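Local coordinates for protein VESB protease (Vibrio cholerae, PDB 4LK4) that probably cleaves peptide bonds as a secreted, trypsin-like serine endopeptidase of the S1 family that also carries an Ig-like domain, at residues Ala35-Gln39 with Phe151-Leu155; Leu167-Met172 with Gly226-Val230. The protein carries 1 engineered substitution. One frame throughout, in Å; residues are numbered along the deposited sequence.

Contact 1: residues Ala35-Gln39 with Phe151-Leu155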
loop_
_atom_site.group_PDB
_atom_site.type_symbol
_atom_site.label_atom_id
_atom_site.label_comp_id
_atom_site.label_asym_id
_atom_site.label_seq_id
_atom_site.Cartn_x
_atom_site.Cartn_y
_atom_site.Cartn_z
ATOM N N ALA A 35 -8.097 -0.422 20.270
ATOM C CA ALA A 35 -8.320 -0.010 18.867
ATOM C C ALA A 35 -8.383 1.504 18.705
ATOM O O ALA A 35 -7.793 2.040 17.790
ATOM C CB ALA A 35 -9.595 -0.643 18.311
ATOM N N TYR A 36 -9.085 2.174 19.618
ATOM C CA TYR A 36 -9.236 3.625 19.584
ATOM C C TYR A 36 -7.914 4.349 19.873
ATOM O O TYR A 36 -7.545 5.251 19.126
ATOM C CB TYR A 36 -10.343 4.045 20.571
ATOM C CG TYR A 36 -10.618 5.530 20.716
ATOM C CD1 TYR A 36 -10.553 6.394 19.628
ATOM C CD2 TYR A 36 -11.024 6.058 21.938
ATOM C CE1 TYR A 36 -10.827 7.734 19.766
ATOM C CE2 TYR A 36 -11.303 7.399 22.075
ATOM C CZ TYR A 36 -11.198 8.229 20.980
ATOM O OH TYR A 36 -11.495 9.569 21.111
ATOM N N GLN A 37 -7.228 3.972 20.952
ATOM C CA GLN A 37 -5.925 4.572 21.313
ATOM C C GLN A 37 -4.848 4.291 20.257
ATOM O O GLN A 37 -3.998 5.135 20.008
ATOM C CB GLN A 37 -5.400 4.034 22.661
ATOM C CG GLN A 37 -6.376 4.160 23.844
ATOM C CD GLN A 37 -6.765 5.597 24.116
ATOM O OE1 GLN A 37 -5.907 6.476 24.127
ATOM N NE2 GLN A 37 -8.064 5.856 24.312
ATOM N N GLY A 38 -4.884 3.101 19.656
ATOM C CA GLY A 38 -3.834 2.649 18.762
ATOM C C GLY A 38 -4.073 2.936 17.290
ATOM O O GLY A 38 -3.228 2.646 16.467
ATOM N N GLN A 39 -5.232 3.484 16.926
ATOM C CA GLN A 39 -5.514 3.690 15.503
ATOM C C GLN A 39 -4.518 4.708 14.957
ATOM O O GLN A 39 -4.289 5.703 15.593
ATOM C CB GLN A 39 -6.942 4.177 15.319
ATOM C CG GLN A 39 -7.423 4.146 13.872
ATOM C CD GLN A 39 -7.321 5.491 13.200
ATOM O OE1 GLN A 39 -7.319 6.511 13.861
ATOM N NE2 GLN A 39 -7.273 5.498 11.877
ATOM N N PHE A 151 -8.998 13.106 18.538
ATOM C CA PHE A 151 -9.977 12.606 17.566
ATOM C C PHE A 151 -11.053 11.566 18.053
ATOM O O PHE A 151 -10.892 10.816 19.003
ATOM C CB PHE A 151 -9.288 12.060 16.296
ATOM C CG PHE A 151 -8.770 10.632 16.448
ATOM C CD1 PHE A 151 -7.495 10.377 17.025
ATOM C CD2 PHE A 151 -9.556 9.531 16.055
ATOM C CE1 PHE A 151 -7.026 9.066 17.192
ATOM C CE2 PHE A 151 -9.083 8.223 16.227
ATOM C CZ PHE A 151 -7.814 7.985 16.799
ATOM N N THR A 152 -12.152 11.516 17.330
ATOM C CA THR A 152 -13.317 10.739 17.719
ATOM C C THR A 152 -13.246 9.274 17.328
ATOM O O THR A 152 -12.696 8.952 16.296
ATOM C CB THR A 152 -14.530 11.395 17.051
ATOM O OG1 THR A 152 -14.971 12.419 17.931
ATOM C CG2 THR A 152 -15.642 10.509 16.791
ATOM N N PRO A 153 -13.905 8.393 18.095
ATOM C CA PRO A 153 -13.795 6.987 17.764
ATOM C C PRO A 153 -14.687 6.538 16.625
ATOM O O PRO A 153 -14.641 5.380 16.235
ATOM C CB PRO A 153 -14.158 6.292 19.080
ATOM C CG PRO A 153 -15.022 7.253 19.790
ATOM C CD PRO A 153 -14.715 8.624 19.300
ATOM N N ILE A 154 -15.468 7.456 16.087
ATOM C CA ILE A 154 -16.515 7.160 15.108
ATOM C C ILE A 154 -16.040 7.528 13.690
ATOM O O ILE A 154 -15.514 8.630 13.431
ATOM C CB ILE A 154 -17.794 7.964 15.441
ATOM C CG1 ILE A 154 -18.208 7.753 16.899
ATOM C CG2 ILE A 154 -18.964 7.656 14.495
ATOM C CD1 ILE A 154 -18.986 6.491 17.164
ATOM N N LEU A 155 -16.259 6.606 12.769
ATOM C CA LEU A 155 -15.923 6.832 11.374
ATOM C C LEU A 155 -16.655 8.058 10.831
ATOM O O LEU A 155 -17.858 8.178 10.959
ATOM C CB LEU A 155 -16.263 5.576 10.563
ATOM C CG LEU A 155 -16.008 5.614 9.062
ATOM C CD1 LEU A 155 -14.517 5.741 8.771
ATOM C CD2 LEU A 155 -16.595 4.380 8.409
#

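Contact 2: residues Leu167-Met172 with Gly226-Val230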
loop_
_atom_site.group_PDB
_atom_site.type_symbol
_atom_site.label_atom_id
_atom_site.label_comp_id
_atom_site.label_asym_id
_atom_site.label_seq_id
_atom_site.Cartn_x
_atom_site.Cartn_y
_atom_site.Cartn_z
ATOM N N LEU A 167 -4.142 22.691 -11.977
ATOM C CA LEU A 167 -4.264 23.520 -10.775
ATOM C C LEU A 167 -3.698 22.888 -9.519
ATOM O O LEU A 167 -3.050 23.545 -8.696
ATOM C CB LEU A 167 -5.713 23.829 -10.537
ATOM C CG LEU A 167 -5.943 25.197 -9.945
ATOM C CD1 LEU A 167 -5.167 26.280 -10.697
ATOM C CD2 LEU A 167 -7.459 25.445 -9.981
ATOM N N CYS A 168 -3.958 21.597 -9.385
ATOM C CA CYS A 168 -3.404 20.779 -8.329
ATOM C C CYS A 168 -1.895 20.959 -8.278
ATOM O O CYS A 168 -1.300 21.119 -7.206
ATOM C CB CYS A 168 -3.782 19.338 -8.633
ATOM S SG CYS A 168 -3.265 18.103 -7.457
ATOM N N GLN A 169 -1.272 20.975 -9.447
ATOM C CA GLN A 169 0.168 21.059 -9.502
ATOM C C GLN A 169 0.674 22.405 -9.043
ATOM O O GLN A 169 1.671 22.498 -8.315
ATOM C CB GLN A 169 0.686 20.807 -10.897
ATOM C CG GLN A 169 2.184 21.022 -10.973
ATOM C CD GLN A 169 2.611 21.248 -12.373
ATOM O OE1 GLN A 169 3.394 20.468 -12.927
ATOM N NE2 GLN A 169 2.070 22.297 -12.990
ATOM N N ILE A 170 0.009 23.447 -9.497
ATOM C CA ILE A 170 0.430 24.785 -9.172
ATOM C C ILE A 170 0.279 25.058 -7.674
ATOM O O ILE A 170 1.176 25.654 -7.050
ATOM C CB ILE A 170 -0.347 25.803 -10.022
ATOM C CG1 ILE A 170 0.242 25.799 -11.442
ATOM C CG2 ILE A 170 -0.315 27.201 -9.396
ATOM C CD1 ILE A 170 -0.713 26.321 -12.499
ATOM N N VAL A 171 -0.845 24.626 -7.102
ATOM C CA VAL A 171 -1.153 24.962 -5.721
ATOM C C VAL A 171 -0.322 24.113 -4.771
ATOM O O VAL A 171 0.271 24.636 -3.826
ATOM C CB VAL A 171 -2.651 24.783 -5.426
ATOM C CG1 VAL A 171 -2.943 25.057 -3.958
ATOM C CG2 VAL A 171 -3.470 25.722 -6.311
ATOM N N MET A 172 -0.258 22.811 -5.047
ATOM C CA MET A 172 0.339 21.856 -4.119
ATOM C C MET A 172 1.804 21.485 -4.418
ATOM O O MET A 172 2.573 21.238 -3.493
ATOM C CB MET A 172 -0.550 20.618 -4.044
ATOM C CG MET A 172 -1.962 20.903 -3.502
ATOM S SD MET A 172 -1.970 21.838 -1.955
ATOM C CE MET A 172 -1.374 20.637 -0.797
ATOM N N GLY A 226 -5.753 27.620 2.434
ATOM C CA GLY A 226 -5.618 27.765 0.989
ATOM C C GLY A 226 -4.881 26.622 0.307
ATOM O O GLY A 226 -4.014 26.850 -0.526
ATOM N N THR A 227 -5.241 25.390 0.661
ATOM C CA THR A 227 -4.689 24.167 0.054
ATOM C C THR A 227 -5.797 23.114 -0.268
ATOM O O THR A 227 -6.926 23.147 0.273
ATOM C CB THR A 227 -3.694 23.480 1.013
ATOM O OG1 THR A 227 -4.407 23.020 2.179
ATOM C CG2 THR A 227 -2.517 24.444 1.440
ATOM N N TYR A 228 -5.436 22.192 -1.148
ATOM C CA TYR A 228 -6.220 21.025 -1.469
ATOM C C TYR A 228 -5.694 19.810 -0.707
ATOM O O TYR A 228 -4.592 19.836 -0.170
ATOM C CB TYR A 228 -6.061 20.703 -2.964
ATOM C CG TYR A 228 -6.330 21.857 -3.897
ATOM C CD1 TYR A 228 -7.469 22.654 -3.743
ATOM C CD2 TYR A 228 -5.484 22.114 -4.960
ATOM C CE1 TYR A 228 -7.727 23.704 -4.602
ATOM C CE2 TYR A 228 -5.725 23.168 -5.825
ATOM C CZ TYR A 228 -6.853 23.958 -5.647
ATOM O OH TYR A 228 -7.094 25.004 -6.509
ATOM N N GLY A 229 -6.468 18.733 -0.704
ATOM C CA GLY A 229 -6.012 17.446 -0.222
ATOM C C GLY A 229 -5.467 16.698 -1.417
ATOM O O GLY A 229 -5.982 16.835 -2.532
ATOM N N VAL A 230 -4.413 15.907 -1.178
ATOM C CA VAL A 230 -3.764 15.155 -2.225
ATOM C C VAL A 230 -3.986 13.668 -2.005
ATOM O O VAL A 230 -3.785 13.158 -0.906
ATOM C CB VAL A 230 -2.288 15.486 -2.225
ATOM C CG1 VAL A 230 -1.561 14.635 -3.235
ATOM C CG2 VAL A 230 -2.103 16.964 -2.517
#

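Contact 1: residues Ala35-Gln39 with Phe151-Leu155
The short helix 35-38, which leads into barrel strand 39-46, meets the end of the loop matching the autolysis loop of trypsin-like proteases where Tyr-36 touches Phe-151 and Pro-153. Tyr-36 OH donates to Phe-151 O at 2.5 Å; the acceptor lies in the plane of the tyrosine ring, at its edge, while the donor is tilted 15° from the carbonyl plane. The same two residues also form a T-shaped pair, with ring centroids 5.5 Å apart: the CE1 edge of Tyr-36 points at the face of Phe-151, toward its rim. One face of the tyrosine is covered by Pro-153, whose CB makes a CH-pi contact 3.7 Å from the centroid of the Tyr-36 ring. Proline and carbonyl together should limit rotation of the phenol. Gln-39, its chain bent at chi2 (-98°), brings OE1 to 3.3 Å from Phe-151 CZ, with amide and ring planes 68° apart. Its NE2 is directed elsewhere, bonding to Cys-41 O and Asp-198 OD2. A glutamine at the start of this strand bonded to the aspartate ahead of the nucleophile position recalls the histidine-aspartate pair of chymotrypsinogen, consistent with the zymogen form of the S1 fold.

Contact 2: residues Leu167-Met172 with Gly226-Val230
Tyr-228 lies across the side chains of Val-171 and Met-172, with its ring pointing from the strand side toward helix 165-172. Val-171 and Leu-167 both stand roughly perpendicular to the phenol. The valine presses its CG2 branch to 3.4 Å from Tyr-228 CE2; CG1, anti to the backbone N of the valine (chi1 177°), also reaches the ring, 3.8 Å from Tyr-228 CE2, and lies near the carbonyl of the poorly ordered Gly-226. Nearer the helix start, Leu-167 CD2 meets Tyr-228 OH at 3.5 Å. In trypsin-like proteases this helix is the intermediate helix of the C-terminal barrel, tied here to strand 184-189 by the Cys-168 to Cys-186 disulfide; strand 229-233 pairs with 184-189 and corresponds to a strand that forms part of the S1 pocket wall. Met-172 runs obliquely past Tyr-228, its CG 4.0 Å from CD2 of that ring. Bends at chi2 (-50°) and chi3 (-71°) curl the end of the methionine onto the backbone of Tyr-228, just before the strand, where SD accepts a weak hydrogen bond from Tyr-228 N at 3.6 Å and CE lies 3.4 Å from Tyr-228 O. Met-172 and Val-230 lie antiparallel, side by side, CG to CG2 4.1 Å, and the methionine also rests against Trp-217. Thr-227 meets the thioether sulfur through CB.

The two contacts follow one another along the chain without interleaving, and both fall within the trypsin-like domain. Their centres are 28 Å apart and their nearest atoms about 15 Å apart, so neither touches the other. Contact 1 spans the two halves of the domain, joining the approach to strand 39-46 of the closed barrel to the loop before strand 156-162; contact 2 lies within the second half, packing helix 165-172 against the sheet that contains strand 229-233. Each has a neighbour in the active-site region as known from the family: Asp-198, bonded by Gln-39, directly precedes the nucleophile position in the S1-family motif, and Trp-217, packed on Met-172 and Val-230, probably borders the specificity pocket.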